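Local coordinates for protein D-ribulose-5-phosphate 3-epimerase, putative (Plasmodium falciparum, PDB 1TQX) that probably catalyses the interconversion of D-ribulose 5-phosphate and D-xylulose 5-phosphate, using a divalent metal ion bound inside a TIM barrel, at residues 89-94 against 117-122; 163-168 against 191-196; 133-138 against 169-174; 34-39 against 177-182. One frame throughout, in Å; residues are numbered along the deposited sequence.

Contact 1. Residues 89-94 against 117-122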
loop_
_atom_site.group_PDB
_atom_site.type_symbol
_atom_site.label_atom_id
_atom_site.label_comp_id
_atom_site.label_asym_id
_atom_site.label_seq_id
_atom_site.Cartn_x
_atom_site.Cartn_y
_atom_site.Cartn_z
ATOM N N LEU A 89 3.315 -7.691 3.233
ATOM C CA LEU A 89 3.060 -8.154 1.880
ATOM C C LEU A 89 1.564 -7.996 1.661
ATOM O O LEU A 89 0.753 -8.533 2.422
ATOM C CB LEU A 89 3.458 -9.627 1.708
ATOM C CG LEU A 89 4.926 -10.004 1.933
ATOM C CD1 LEU A 89 5.122 -11.480 1.531
ATOM C CD2 LEU A 89 5.851 -9.104 1.113
ATOM N N THR A 90 1.202 -7.238 0.634
ATOM C CA THR A 90 -0.201 -6.997 0.313
ATOM C C THR A 90 -0.531 -7.638 -1.029
ATOM O O THR A 90 0.073 -7.301 -2.048
ATOM C CB THR A 90 -0.491 -5.475 0.236
ATOM O OG1 THR A 90 -0.266 -4.885 1.521
ATOM C CG2 THR A 90 -1.936 -5.212 -0.196
ATOM N N PHE A 91 -1.475 -8.576 -1.031
ATOM C CA PHE A 91 -1.857 -9.230 -2.278
ATOM C C PHE A 91 -3.263 -8.799 -2.670
ATOM O O PHE A 91 -3.991 -8.227 -1.854
ATOM C CB PHE A 91 -1.772 -10.763 -2.138
ATOM C CG PHE A 91 -2.740 -11.349 -1.148
ATOM C CD1 PHE A 91 -4.027 -11.715 -1.542
ATOM C CD2 PHE A 91 -2.357 -11.563 0.174
ATOM C CE1 PHE A 91 -4.919 -12.288 -0.630
ATOM C CE2 PHE A 91 -3.247 -12.136 1.092
ATOM C CZ PHE A 91 -4.527 -12.497 0.685
ATOM N N HIS A 92 -3.637 -9.054 -3.921
ATOM C CA HIS A 92 -4.959 -8.672 -4.400
ATOM C C HIS A 92 -6.027 -9.738 -4.235
ATOM O O HIS A 92 -5.814 -10.906 -4.545
ATOM C CB HIS A 92 -4.883 -8.235 -5.867
ATOM C CG HIS A 92 -4.605 -6.774 -6.039
ATOM N ND1 HIS A 92 -5.607 -5.826 -6.060
ATOM C CD2 HIS A 92 -3.438 -6.089 -6.089
ATOM C CE1 HIS A 92 -5.070 -4.621 -6.108
ATOM N NE2 HIS A 92 -3.754 -4.752 -6.124
ATOM N N PHE A 93 -7.180 -9.306 -3.734
ATOM C CA PHE A 93 -8.337 -10.171 -3.533
ATOM C C PHE A 93 -8.647 -10.809 -4.887
ATOM O O PHE A 93 -8.970 -11.995 -4.970
ATOM C CB PHE A 93 -9.512 -9.305 -3.041
ATOM C CG PHE A 93 -10.789 -10.063 -2.747
ATOM C CD1 PHE A 93 -10.816 -11.107 -1.826
ATOM C CD2 PHE A 93 -11.988 -9.666 -3.338
ATOM C CE1 PHE A 93 -12.022 -11.738 -1.494
ATOM C CE2 PHE A 93 -13.195 -10.292 -3.011
ATOM C CZ PHE A 93 -13.207 -11.326 -2.086
ATOM N N GLU A 94 -8.518 -10.014 -5.949
ATOM C CA GLU A 94 -8.801 -10.487 -7.302
ATOM C C GLU A 94 -7.792 -11.501 -7.830
ATOM O O GLU A 94 -8.124 -12.322 -8.685
ATOM C CB GLU A 94 -8.885 -9.308 -8.282
ATOM C CG GLU A 94 -9.901 -8.234 -7.894
ATOM C CD GLU A 94 -9.328 -7.212 -6.932
ATOM O OE1 GLU A 94 -8.161 -7.376 -6.524
ATOM O OE2 GLU A 94 -10.037 -6.244 -6.584
ATOM N N CYS A 117 0.138 -8.650 6.957
ATOM C CA CYS A 117 -0.551 -9.055 5.738
ATOM C C CYS A 117 -1.584 -8.020 5.317
ATOM O O CYS A 117 -2.424 -7.591 6.111
ATOM C CB CYS A 117 -1.248 -10.410 5.912
ATOM S SG CYS A 117 -2.252 -10.905 4.463
ATOM N N GLY A 118 -1.496 -7.609 4.061
ATOM C CA GLY A 118 -2.446 -6.653 3.542
ATOM C C GLY A 118 -3.209 -7.289 2.396
ATOM O O GLY A 118 -2.728 -8.237 1.772
ATOM N N ILE A 119 -4.411 -6.796 2.137
ATOM C CA ILE A 119 -5.194 -7.306 1.022
ATOM C C ILE A 119 -5.740 -6.079 0.303
ATOM O O ILE A 119 -6.197 -5.127 0.940
ATOM C CB ILE A 119 -6.349 -8.241 1.484
ATOM C CG1 ILE A 119 -6.946 -8.951 0.265
ATOM C CG2 ILE A 119 -7.434 -7.447 2.213
ATOM C CD1 ILE A 119 -7.924 -10.070 0.613
ATOM N N SER A 120 -5.665 -6.091 -1.022
ATOM C CA SER A 120 -6.129 -4.958 -1.803
ATOM C C SER A 120 -7.303 -5.288 -2.721
ATOM O O SER A 120 -7.470 -6.431 -3.155
ATOM C CB SER A 120 -4.968 -4.401 -2.637
ATOM O OG SER A 120 -5.354 -3.240 -3.359
ATOM N N ILE A 121 -8.118 -4.269 -2.988
ATOM C CA ILE A 121 -9.266 -4.386 -3.879
ATOM C C ILE A 121 -9.225 -3.248 -4.897
ATOM O O ILE A 121 -8.933 -2.102 -4.551
ATOM C CB ILE A 121 -10.624 -4.312 -3.121
ATOM C CG1 ILE A 121 -10.616 -3.140 -2.136
ATOM C CG2 ILE A 121 -10.920 -5.641 -2.441
ATOM C CD1 ILE A 121 -11.941 -2.931 -1.418
ATOM N N LYS A 122 -9.516 -3.576 -6.152
ATOM C CA LYS A 122 -9.525 -2.591 -7.223
ATOM C C LYS A 122 -10.830 -1.782 -7.187
ATOM O O LYS A 122 -11.797 -2.174 -6.534
ATOM C CB LYS A 122 -9.337 -3.295 -8.571
ATOM C CG LYS A 122 -8.005 -4.043 -8.661
ATOM C CD LYS A 122 -7.634 -4.454 -10.082
ATOM C CE LYS A 122 -8.517 -5.567 -10.615
ATOM N NZ LYS A 122 -8.142 -5.959 -12.012
#

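Contact 2. Residues 163-168 against 191-196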
loop_
_atom_site.group_PDB
_atom_site.type_symbol
_atom_site.label_atom_id
_atom_site.label_comp_id
_atom_site.label_asym_id
_atom_site.label_seq_id
_atom_site.Cartn_x
_atom_site.Cartn_y
_atom_site.Cartn_z
ATOM N N LYS A 163 -16.005 3.120 0.411
ATOM C CA LYS A 163 -15.355 1.893 0.862
ATOM C C LYS A 163 -14.569 2.166 2.136
ATOM O O LYS A 163 -14.593 1.366 3.075
ATOM C CB LYS A 163 -14.405 1.350 -0.213
ATOM C CG LYS A 163 -15.077 0.998 -1.528
ATOM C CD LYS A 163 -14.092 0.333 -2.468
ATOM C CE LYS A 163 -14.732 -0.003 -3.807
ATOM N NZ LYS A 163 -13.741 -0.665 -4.714
ATOM N N VAL A 164 -13.870 3.297 2.155
ATOM C CA VAL A 164 -13.072 3.690 3.312
ATOM C C VAL A 164 -13.950 3.866 4.553
ATOM O O VAL A 164 -13.623 3.348 5.620
ATOM C CB VAL A 164 -12.297 5.005 3.032
ATOM C CG1 VAL A 164 -11.473 5.405 4.256
ATOM C CG2 VAL A 164 -11.379 4.823 1.819
ATOM N N SER A 165 -15.061 4.590 4.418
ATOM C CA SER A 165 -15.960 4.799 5.557
ATOM C C SER A 165 -16.529 3.476 6.064
ATOM O O SER A 165 -16.622 3.258 7.272
ATOM C CB SER A 165 -17.105 5.742 5.180
ATOM O OG SER A 165 -16.630 7.060 4.987
ATOM N N PHE A 166 -16.907 2.595 5.141
ATOM C CA PHE A 166 -17.444 1.286 5.509
ATOM C C PHE A 166 -16.467 0.526 6.405
ATOM O O PHE A 166 -16.841 0.019 7.461
ATOM C CB PHE A 166 -17.712 0.448 4.255
ATOM C CG PHE A 166 -18.097 -0.976 4.551
ATOM C CD1 PHE A 166 -19.410 -1.304 4.885
ATOM C CD2 PHE A 166 -17.142 -1.991 4.522
ATOM C CE1 PHE A 166 -19.767 -2.622 5.186
ATOM C CE2 PHE A 166 -17.490 -3.311 4.822
ATOM C CZ PHE A 166 -18.802 -3.626 5.154
ATOM N N LEU A 167 -15.211 0.444 5.969
ATOM C CA LEU A 167 -14.178 -0.269 6.713
ATOM C C LEU A 167 -13.871 0.329 8.083
ATOM O O LEU A 167 -13.790 -0.397 9.072
ATOM C CB LEU A 167 -12.890 -0.345 5.881
ATOM C CG LEU A 167 -12.950 -1.190 4.603
ATOM C CD1 LEU A 167 -11.747 -0.892 3.726
ATOM C CD2 LEU A 167 -12.992 -2.665 4.968
ATOM N N ARG A 168 -13.701 1.646 8.152
ATOM C CA ARG A 168 -13.396 2.283 9.432
ATOM C C ARG A 168 -14.522 2.106 10.443
ATOM O O ARG A 168 -14.276 1.902 11.630
ATOM C CB ARG A 168 -13.115 3.778 9.248
ATOM C CG ARG A 168 -12.823 4.517 10.554
ATOM C CD ARG A 168 -11.649 3.878 11.292
ATOM N NE ARG A 168 -10.400 3.979 10.538
ATOM C CZ ARG A 168 -9.521 2.987 10.415
ATOM N NH1 ARG A 168 -9.757 1.818 10.991
ATOM N NH2 ARG A 168 -8.404 3.165 9.721
ATOM N N ALA A 191 -8.494 10.830 4.802
ATOM C CA ALA A 191 -8.427 10.726 6.251
ATOM C C ALA A 191 -9.775 11.025 6.916
ATOM O O ALA A 191 -10.108 10.434 7.945
ATOM C CB ALA A 191 -7.351 11.670 6.794
ATOM N N SER A 192 -10.554 11.931 6.328
ATOM C CA SER A 192 -11.853 12.292 6.896
ATOM C C SER A 192 -12.820 11.116 6.839
ATOM O O SER A 192 -13.798 11.063 7.590
ATOM C CB SER A 192 -12.454 13.497 6.158
ATOM O OG SER A 192 -12.962 13.136 4.884
ATOM N N HIS A 193 -12.536 10.167 5.950
ATOM C CA HIS A 193 -13.376 8.985 5.799
ATOM C C HIS A 193 -12.844 7.790 6.595
ATOM O O HIS A 193 -13.531 6.777 6.721
ATOM C CB HIS A 193 -13.511 8.620 4.316
ATOM C CG HIS A 193 -14.441 9.517 3.554
ATOM N ND1 HIS A 193 -15.785 9.244 3.405
ATOM C CD2 HIS A 193 -14.224 10.690 2.912
ATOM C CE1 HIS A 193 -16.355 10.207 2.704
ATOM N NE2 HIS A 193 -15.428 11.099 2.393
ATOM N N GLY A 194 -11.628 7.903 7.129
ATOM C CA GLY A 194 -11.076 6.812 7.918
ATOM C C GLY A 194 -9.699 6.277 7.550
ATOM O O GLY A 194 -9.148 5.446 8.277
ATOM N N ALA A 195 -9.131 6.734 6.441
ATOM C CA ALA A 195 -7.808 6.258 6.033
ATOM C C ALA A 195 -6.721 6.742 6.986
ATOM O O ALA A 195 -6.754 7.889 7.432
ATOM C CB ALA A 195 -7.496 6.727 4.607
ATOM N N ASN A 196 -5.761 5.874 7.306
ATOM C CA ASN A 196 -4.668 6.264 8.197
ATOM C C ASN A 196 -3.280 6.035 7.589
ATOM O O ASN A 196 -2.273 6.461 8.149
ATOM C CB ASN A 196 -4.769 5.551 9.559
ATOM C CG ASN A 196 -4.611 4.044 9.455
ATOM O OD1 ASN A 196 -5.455 3.360 8.882
ATOM N ND2 ASN A 196 -3.528 3.520 10.027
HETATM O O HOH W 1 -16.495 8.228 7.606
#

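Contact 3. Residues 133-138 against 169-174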
loop_
_atom_site.group_PDB
_atom_site.type_symbol
_atom_site.label_atom_id
_atom_site.label_comp_id
_atom_site.label_asym_id
_atom_site.label_seq_id
_atom_site.Cartn_x
_atom_site.Cartn_y
_atom_site.Cartn_z
ATOM N N ILE A 133 -13.036 -12.441 5.306
ATOM C CA ILE A 133 -11.598 -12.478 5.535
ATOM C C ILE A 133 -11.193 -11.556 6.675
ATOM O O ILE A 133 -10.426 -11.941 7.560
ATOM C CB ILE A 133 -10.821 -12.045 4.282
ATOM C CG1 ILE A 133 -11.253 -12.889 3.083
ATOM C CG2 ILE A 133 -9.326 -12.201 4.528
ATOM C CD1 ILE A 133 -10.762 -12.357 1.750
ATOM N N LEU A 134 -11.713 -10.334 6.647
ATOM C CA LEU A 134 -11.390 -9.349 7.667
ATOM C C LEU A 134 -11.836 -9.768 9.061
ATOM O O LEU A 134 -11.208 -9.396 10.050
ATOM C CB LEU A 134 -12.008 -7.994 7.306
ATOM C CG LEU A 134 -11.488 -7.368 6.006
ATOM C CD1 LEU A 134 -12.167 -6.028 5.761
ATOM C CD2 LEU A 134 -9.979 -7.196 6.096
ATOM N N ASP A 135 -12.912 -10.542 9.146
ATOM C CA ASP A 135 -13.402 -10.976 10.450
ATOM C C ASP A 135 -12.470 -11.963 11.155
ATOM O O ASP A 135 -12.584 -12.167 12.364
ATOM C CB ASP A 135 -14.805 -11.585 10.325
ATOM C CG ASP A 135 -15.886 -10.534 10.120
ATOM O OD1 ASP A 135 -15.617 -9.331 10.338
ATOM O OD2 ASP A 135 -17.018 -10.911 9.753
ATOM N N THR A 136 -11.541 -12.562 10.412
ATOM C CA THR A 136 -10.601 -13.524 10.989
ATOM C C THR A 136 -9.474 -12.832 11.746
ATOM O O THR A 136 -8.722 -13.478 12.485
ATOM C CB THR A 136 -9.954 -14.399 9.904
ATOM O OG1 THR A 136 -9.051 -13.602 9.130
ATOM C CG2 THR A 136 -11.013 -14.982 8.987
ATOM N N ASN A 137 -9.352 -11.520 11.552
ATOM C CA ASN A 137 -8.316 -10.722 12.207
ATOM C C ASN A 137 -6.905 -10.986 11.678
ATOM O O ASN A 137 -5.925 -10.520 12.257
ATOM C CB ASN A 137 -8.338 -10.956 13.720
ATOM C CG ASN A 137 -9.623 -10.489 14.360
ATOM O OD1 ASN A 137 -9.996 -9.322 14.242
ATOM N ND2 ASN A 137 -10.310 -11.397 15.047
ATOM N N LEU A 138 -6.806 -11.726 10.579
ATOM C CA LEU A 138 -5.511 -12.043 9.984
ATOM C C LEU A 138 -4.944 -10.899 9.145
ATOM O O LEU A 138 -3.742 -10.863 8.866
ATOM C CB LEU A 138 -5.639 -13.283 9.098
ATOM C CG LEU A 138 -5.885 -14.618 9.799
ATOM C CD1 LEU A 138 -6.344 -15.654 8.791
ATOM C CD2 LEU A 138 -4.609 -15.058 10.500
ATOM N N LYS A 169 -15.759 2.185 9.972
ATOM C CA LYS A 169 -16.911 2.044 10.854
ATOM C C LYS A 169 -17.039 0.632 11.424
ATOM O O LYS A 169 -17.374 0.456 12.597
ATOM C CB LYS A 169 -18.195 2.413 10.104
ATOM C CG LYS A 169 -19.442 2.444 10.979
ATOM C CD LYS A 169 -20.651 2.949 10.199
ATOM C CE LYS A 169 -21.887 3.073 11.085
ATOM N NZ LYS A 169 -22.286 1.773 11.691
ATOM N N LYS A 170 -16.754 -0.367 10.593
ATOM C CA LYS A 170 -16.861 -1.762 11.002
ATOM C C LYS A 170 -15.632 -2.289 11.741
ATOM O O LYS A 170 -15.752 -3.134 12.626
ATOM C CB LYS A 170 -17.140 -2.635 9.771
ATOM C CG LYS A 170 -17.497 -4.087 10.075
ATOM C CD LYS A 170 -17.930 -4.807 8.800
ATOM C CE LYS A 170 -18.265 -6.271 9.059
ATOM N NZ LYS A 170 -19.435 -6.431 9.966
ATOM N N TYR A 171 -14.455 -1.792 11.376
ATOM C CA TYR A 171 -13.215 -2.237 12.002
ATOM C C TYR A 171 -12.390 -1.040 12.468
ATOM O O TYR A 171 -11.607 -0.481 11.700
ATOM C CB TYR A 171 -12.398 -3.080 11.013
ATOM C CG TYR A 171 -13.164 -4.203 10.348
ATOM C CD1 TYR A 171 -13.756 -4.026 9.102
ATOM C CD2 TYR A 171 -13.281 -5.452 10.958
ATOM C CE1 TYR A 171 -14.444 -5.066 8.473
ATOM C CE2 TYR A 171 -13.970 -6.501 10.338
ATOM C CZ TYR A 171 -14.546 -6.299 9.095
ATOM O OH TYR A 171 -15.213 -7.327 8.464
ATOM N N LYS A 172 -12.550 -0.659 13.731
ATOM C CA LYS A 172 -11.838 0.498 14.265
ATOM C C LYS A 172 -10.316 0.388 14.364
ATOM O O LYS A 172 -9.626 1.403 14.319
ATOM C CB LYS A 172 -12.419 0.889 15.631
ATOM C CG LYS A 172 -12.406 -0.216 16.672
ATOM C CD LYS A 172 -12.938 0.267 18.028
ATOM C CE LYS A 172 -14.442 0.538 18.012
ATOM N NZ LYS A 172 -14.828 1.731 17.204
ATOM N N ASN A 173 -9.786 -0.824 14.486
ATOM C CA ASN A 173 -8.337 -0.998 14.598
ATOM C C ASN A 173 -7.657 -1.419 13.300
ATOM O O ASN A 173 -6.446 -1.627 13.264
ATOM C CB ASN A 173 -8.003 -2.020 15.687
ATOM C CG ASN A 173 -8.385 -1.543 17.070
ATOM O OD1 ASN A 173 -7.972 -0.465 17.504
ATOM N ND2 ASN A 173 -9.175 -2.345 17.775
ATOM N N LEU A 174 -8.436 -1.549 12.237
ATOM C CA LEU A 174 -7.884 -1.952 10.951
ATOM C C LEU A 174 -7.156 -0.802 10.258
ATOM O O LEU A 174 -7.654 0.324 10.210
ATOM C CB LEU A 174 -9.007 -2.460 10.049
ATOM C CG LEU A 174 -8.662 -2.813 8.602
ATOM C CD1 LEU A 174 -7.758 -4.046 8.557
ATOM C CD2 LEU A 174 -9.951 -3.074 7.841
HETATM O O HOH W 2 -19.344 -9.313 10.019
#

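Contact 4. Residues 34-39 against 177-182. With ZN (zinc ion), chain D; SO4 (sulfate ion), chain C.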
loop_
_atom_site.group_PDB
_atom_site.type_symbol
_atom_site.label_atom_id
_atom_site.label_comp_id
_atom_site.label_asym_id
_atom_site.label_seq_id
_atom_site.Cartn_x
_atom_site.Cartn_y
_atom_site.Cartn_z
ATOM N N TRP A 34 7.094 4.512 6.125
ATOM C CA TRP A 34 7.078 3.348 5.243
ATOM C C TRP A 34 7.581 3.710 3.850
ATOM O O TRP A 34 7.588 4.883 3.470
ATOM C CB TRP A 34 5.638 2.842 5.073
ATOM C CG TRP A 34 4.995 2.162 6.256
ATOM C CD1 TRP A 34 5.364 2.242 7.567
ATOM C CD2 TRP A 34 3.836 1.324 6.217
ATOM N NE1 TRP A 34 4.503 1.503 8.348
ATOM C CE2 TRP A 34 3.555 0.932 7.541
ATOM C CE3 TRP A 34 3.000 0.872 5.183
ATOM C CZ2 TRP A 34 2.478 0.104 7.864
ATOM C CZ3 TRP A 34 1.925 0.046 5.502
ATOM C CH2 TRP A 34 1.675 -0.327 6.836
ATOM N N ILE A 35 8.003 2.696 3.096
ATOM C CA ILE A 35 8.417 2.892 1.712
ATOM C C ILE A 35 7.511 1.901 0.978
ATOM O O ILE A 35 7.508 0.710 1.283
ATOM C CB ILE A 35 9.936 2.597 1.470
ATOM C CG1 ILE A 35 10.321 3.044 0.059
ATOM C CG2 ILE A 35 10.263 1.118 1.669
ATOM C CD1 ILE A 35 10.167 4.544 -0.165
ATOM N N HIS A 36 6.703 2.414 0.052
ATOM C CA HIS A 36 5.754 1.587 -0.690
ATOM C C HIS A 36 6.363 1.052 -1.978
ATOM O O HIS A 36 6.696 1.821 -2.889
ATOM C CB HIS A 36 4.503 2.410 -1.002
ATOM C CG HIS A 36 3.333 1.588 -1.436
ATOM N ND1 HIS A 36 2.598 0.819 -0.558
ATOM C CD2 HIS A 36 2.770 1.411 -2.653
ATOM C CE1 HIS A 36 1.633 0.205 -1.215
ATOM N NE2 HIS A 36 1.714 0.547 -2.488
ATOM N N LEU A 37 6.477 -0.270 -2.062
ATOM C CA LEU A 37 7.090 -0.933 -3.208
ATOM C C LEU A 37 6.092 -1.680 -4.092
ATOM O O LEU A 37 5.616 -2.758 -3.731
ATOM C CB LEU A 37 8.165 -1.906 -2.693
ATOM C CG LEU A 37 9.168 -1.250 -1.734
ATOM C CD1 LEU A 37 9.871 -2.293 -0.862
ATOM C CD2 LEU A 37 10.174 -0.453 -2.558
ATOM N N ASP A 38 5.786 -1.106 -5.253
ATOM C CA ASP A 38 4.843 -1.716 -6.194
ATOM C C ASP A 38 5.473 -2.750 -7.122
ATOM O O ASP A 38 6.313 -2.413 -7.953
ATOM C CB ASP A 38 4.173 -0.635 -7.056
ATOM C CG ASP A 38 3.197 0.214 -6.271
ATOM O OD1 ASP A 38 2.405 -0.356 -5.505
ATOM O OD2 ASP A 38 3.206 1.450 -6.430
ATOM N N VAL A 39 5.038 -3.999 -6.984
ATOM C CA VAL A 39 5.529 -5.104 -7.808
ATOM C C VAL A 39 4.444 -5.449 -8.833
ATOM O O VAL A 39 3.328 -5.808 -8.459
ATOM C CB VAL A 39 5.826 -6.343 -6.936
ATOM C CG1 VAL A 39 6.386 -7.478 -7.793
ATOM C CG2 VAL A 39 6.828 -5.965 -5.834
ATOM N N GLN A 177 -5.459 1.779 4.013
ATOM C CA GLN A 177 -4.503 2.423 3.127
ATOM C C GLN A 177 -5.167 2.840 1.811
ATOM O O GLN A 177 -6.000 2.114 1.271
ATOM C CB GLN A 177 -3.354 1.428 2.879
ATOM C CG GLN A 177 -2.178 1.944 2.082
ATOM C CD GLN A 177 -1.061 0.918 2.005
ATOM O OE1 GLN A 177 -1.308 -0.257 1.724
ATOM N NE2 GLN A 177 0.173 1.353 2.247
ATOM N N VAL A 178 -4.819 4.025 1.315
ATOM C CA VAL A 178 -5.374 4.514 0.055
ATOM C C VAL A 178 -4.205 4.675 -0.892
ATOM O O VAL A 178 -3.117 5.075 -0.482
ATOM C CB VAL A 178 -6.143 5.849 0.229
ATOM C CG1 VAL A 178 -7.457 5.575 0.950
ATOM C CG2 VAL A 178 -5.309 6.853 1.008
ATOM N N ASP A 179 -4.435 4.384 -2.165
ATOM C CA ASP A 179 -3.351 4.398 -3.135
ATOM C C ASP A 179 -3.849 4.777 -4.527
ATOM O O ASP A 179 -4.684 4.081 -5.103
ATOM C CB ASP A 179 -2.749 2.987 -3.104
ATOM C CG ASP A 179 -1.598 2.783 -4.066
ATOM O OD1 ASP A 179 -1.067 1.648 -4.039
ATOM O OD2 ASP A 179 -1.222 3.703 -4.824
ATOM N N GLY A 180 -3.334 5.884 -5.059
ATOM C CA GLY A 180 -3.747 6.335 -6.378
ATOM C C GLY A 180 -4.240 7.771 -6.395
ATOM O O GLY A 180 -5.372 8.058 -6.001
ATOM N N GLY A 181 -3.378 8.679 -6.836
ATOM C CA GLY A 181 -3.748 10.081 -6.913
ATOM C C GLY A 181 -3.793 10.843 -5.600
ATOM O O GLY A 181 -4.475 11.864 -5.506
ATOM N N LEU A 182 -3.083 10.362 -4.583
ATOM C CA LEU A 182 -3.073 11.052 -3.298
ATOM C C LEU A 182 -2.177 12.285 -3.314
ATOM O O LEU A 182 -1.016 12.222 -3.725
ATOM C CB LEU A 182 -2.607 10.111 -2.172
ATOM C CG LEU A 182 -3.665 9.247 -1.475
ATOM C CD1 LEU A 182 -4.715 10.155 -0.821
ATOM C CD2 LEU A 182 -4.326 8.315 -2.478
HETATM ZN ZN ZN D . 0.667 0.245 -4.442
HETATM S S SO4 C . 0.247 8.308 -7.746
HETATM O O1 SO4 C . 0.784 7.966 -6.416
HETATM O O2 SO4 C . -0.638 7.225 -8.213
HETATM O O3 SO4 C . -0.543 9.541 -7.651
HETATM O O4 SO4 C . 1.362 8.506 -8.695
#

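Contact 1. Residues 89-94 against 117-122
Leu89 O accepts a nearly straight hydrogen bond from Gly118 N at 2.9 Å, one rung of a parallel pairing that continues through Phe91 N to Gly118 O, Ser120 N to Phe91 O and Phe93 N to Ser120 O. On the face carrying Thr90 and His92, Ser120 CB sits over the imidazole, 3.7 Å from the centroid of the His92 ring, as a CH-pi contact. Thr90 OG1 packs on Gly118 CA, where the lack of a side chain leaves room for it. On the other face, Phe91 takes the cramped rotamer with CG between N and C (chi1 65°), which swings its ring across the neighbouring strand: CE2 meets Cys117 SG at 3.7 Å, and CE1 lies against Ile119 CD1. The two strands, with helix 100-111 between them in sequence, form a beta-alpha-beta unit of the TIM barrel, and this apolar face packs against that helix. Past the strand ends, Glu94 is bent at chi2 (85°), and its carboxylate bridges the segments: OE2 takes the backbone N of Lys122 at 2.8 Å, while OE1 accepts from His92 ND1 at 3.0 Å, in the plane of the ring. Thr125 adds a second bond to OE2. Held through ND1, His92 presents NE2 to His70, a zinc ligand, and thus belongs to the second shell of the metal site; Ser120 OG is bonded to Leu143 O.

Contact 2. Residues 163-168 against 191-196
Val164 lays CG1 against the turn that ends helix 184-193, 3.5 Å from Ala195 N, with His193 O and His193 CB also in van der Waals range. That turn is a Schellman motif: Gly194 has positive phi (127°), and its carbonyl is turned out toward helix 161-170; here two neighbouring outer helices of the TIM barrel meet, where helix 184-193 stops. One residue on, Ser165 OG accepts a hydrogen bond from His193 ND1 at 2.8 Å, lying in the plane of the imidazole at its edge. The same hydroxyl is hydrogen-bonded to a water that gives a weak bond to His193 O, while Ser165 CA makes a CH...O contact with that carbonyl. A turn of the helix separates Val164 from Arg168, whose CB and CG each lie 3.9 Å from Gly194 CA, close packing that the bare CA of Gly194 allows. The arginine chain bends at both chi2 (57°) and chi3 (64°), curling the guanidinium round to the Gly194 carbonyl. Its NH1 bonds Leu174 O, tying the arginine to the chain just before strand 175-179. Asn196, whose OD1 accepts from Ile176 N, brings its amide close to the same guanidinium. Gly194 O is gripped side-on by two nitrogens of Arg168: NE, at 3.0 Å, meets a lone pair of that oxygen in the carbonyl plane, and NH2, at 2.8 Å, approaches almost in line with C=O.

Contact 3. Residues 133-138 against 169-174
This is a small, partly buried contact on the outside of the TIM barrel, joining the end of helix 131-134 to the end of helix 161-170, with a tyrosine laid between them. Tyr171, the first residue to leave the helical conformation, has CG beside its backbone N (chi1 -51°), and its ring reaches over to Leu134. Leu134 CB lies 3.5 Å from Tyr171 CZ, and Leu134 CD1 meets Tyr171 CE1 at 3.7 Å; the two side chains are crossed at roughly a right angle. Deeper in, Leu134 CD1 approaches Leu174 CD2, and both leucines rest on Val142 of strand 141-145. At the rim, Tyr171 OH donates to Asp135 OD1 at 2.8 Å. The hydroxyl comes from above the carboxylate plane, 50° out of it, whereas the oxygen lies at the edge of the ring. Asp135 OD2 and Lys170 NZ are linked by a water and not by a direct salt bridge; their opposite charges are near enough to attract, though solvent at this surface probably weakens the effect.

Contact 4. Residues 34-39 against 177-182
His36 NE2 and Asp179 OD1 lie 3.4 Å apart without a hydrogen bond because both bind the same zinc ion. His36 extends CG anti to its backbone N (chi1 -165°), which carries the ring inward from strand 34-40 and brings NE2 to 2.2 Å from zinc. From across the barrel, Asp179 is likewise extended; its OD1 binds zinc at 2.3 Å, and its carboxylate stands almost perpendicular to the imidazole, 88° between planes. Asp38, two residues beyond His36 on the same side of the strand, instead folds CG back beside its backbone N (chi1 -71°), placing OD1 2.1 Å from the metal. The two strands do not pair: their axes approach only to 11.5 Å, and the side chains span the interior of the TIM barrel, with His70 as the fourth protein ligand. Asp38 and Asp179 are the predicted proton acceptor and donor of the epimerase. Two residues before Asp179 on the same strand, the extended Gln177 puts NE2 near His36 ND1 and 3.9 Å from Trp34 CZ3, its amide nearly perpendicular to both rings. Asp68 OD2 accepts from Gln177 NE2 and also from His36 ND1, so it orients the histidine from the second shell. Just after strand 175-179, Gly181 N makes weak hydrogen bonds to a sulfate also held by Thr202 and Gly153, consistent with the position of a substrate phosphate.

Overall arrangement
Contacts 1 and 4 are buried in the barrel, contacts 2 and 3 only partly, among its outer helices. Contact 1 joins adjacent strands through backbone bonds, whereas contact 4 spans the barrel through side chains and zinc; His70 connects their chemistry, as a metal ligand bonded to His92. Contacts 2 and 3 share helix 161-170: its Arg168 reaches Leu174 of contact 3, and Leu167 packs on Leu134. Contact 2 relies on a guanidinium gripping a carbonyl and a serine-histidine bond, contact 3 on a phenol and a water at a carboxylate. Layers meet where Ile133 touches Phe93 and Ile119, and where Val164 and Ala195 pack on Val178, on the outer side of the strand that carries Asp179.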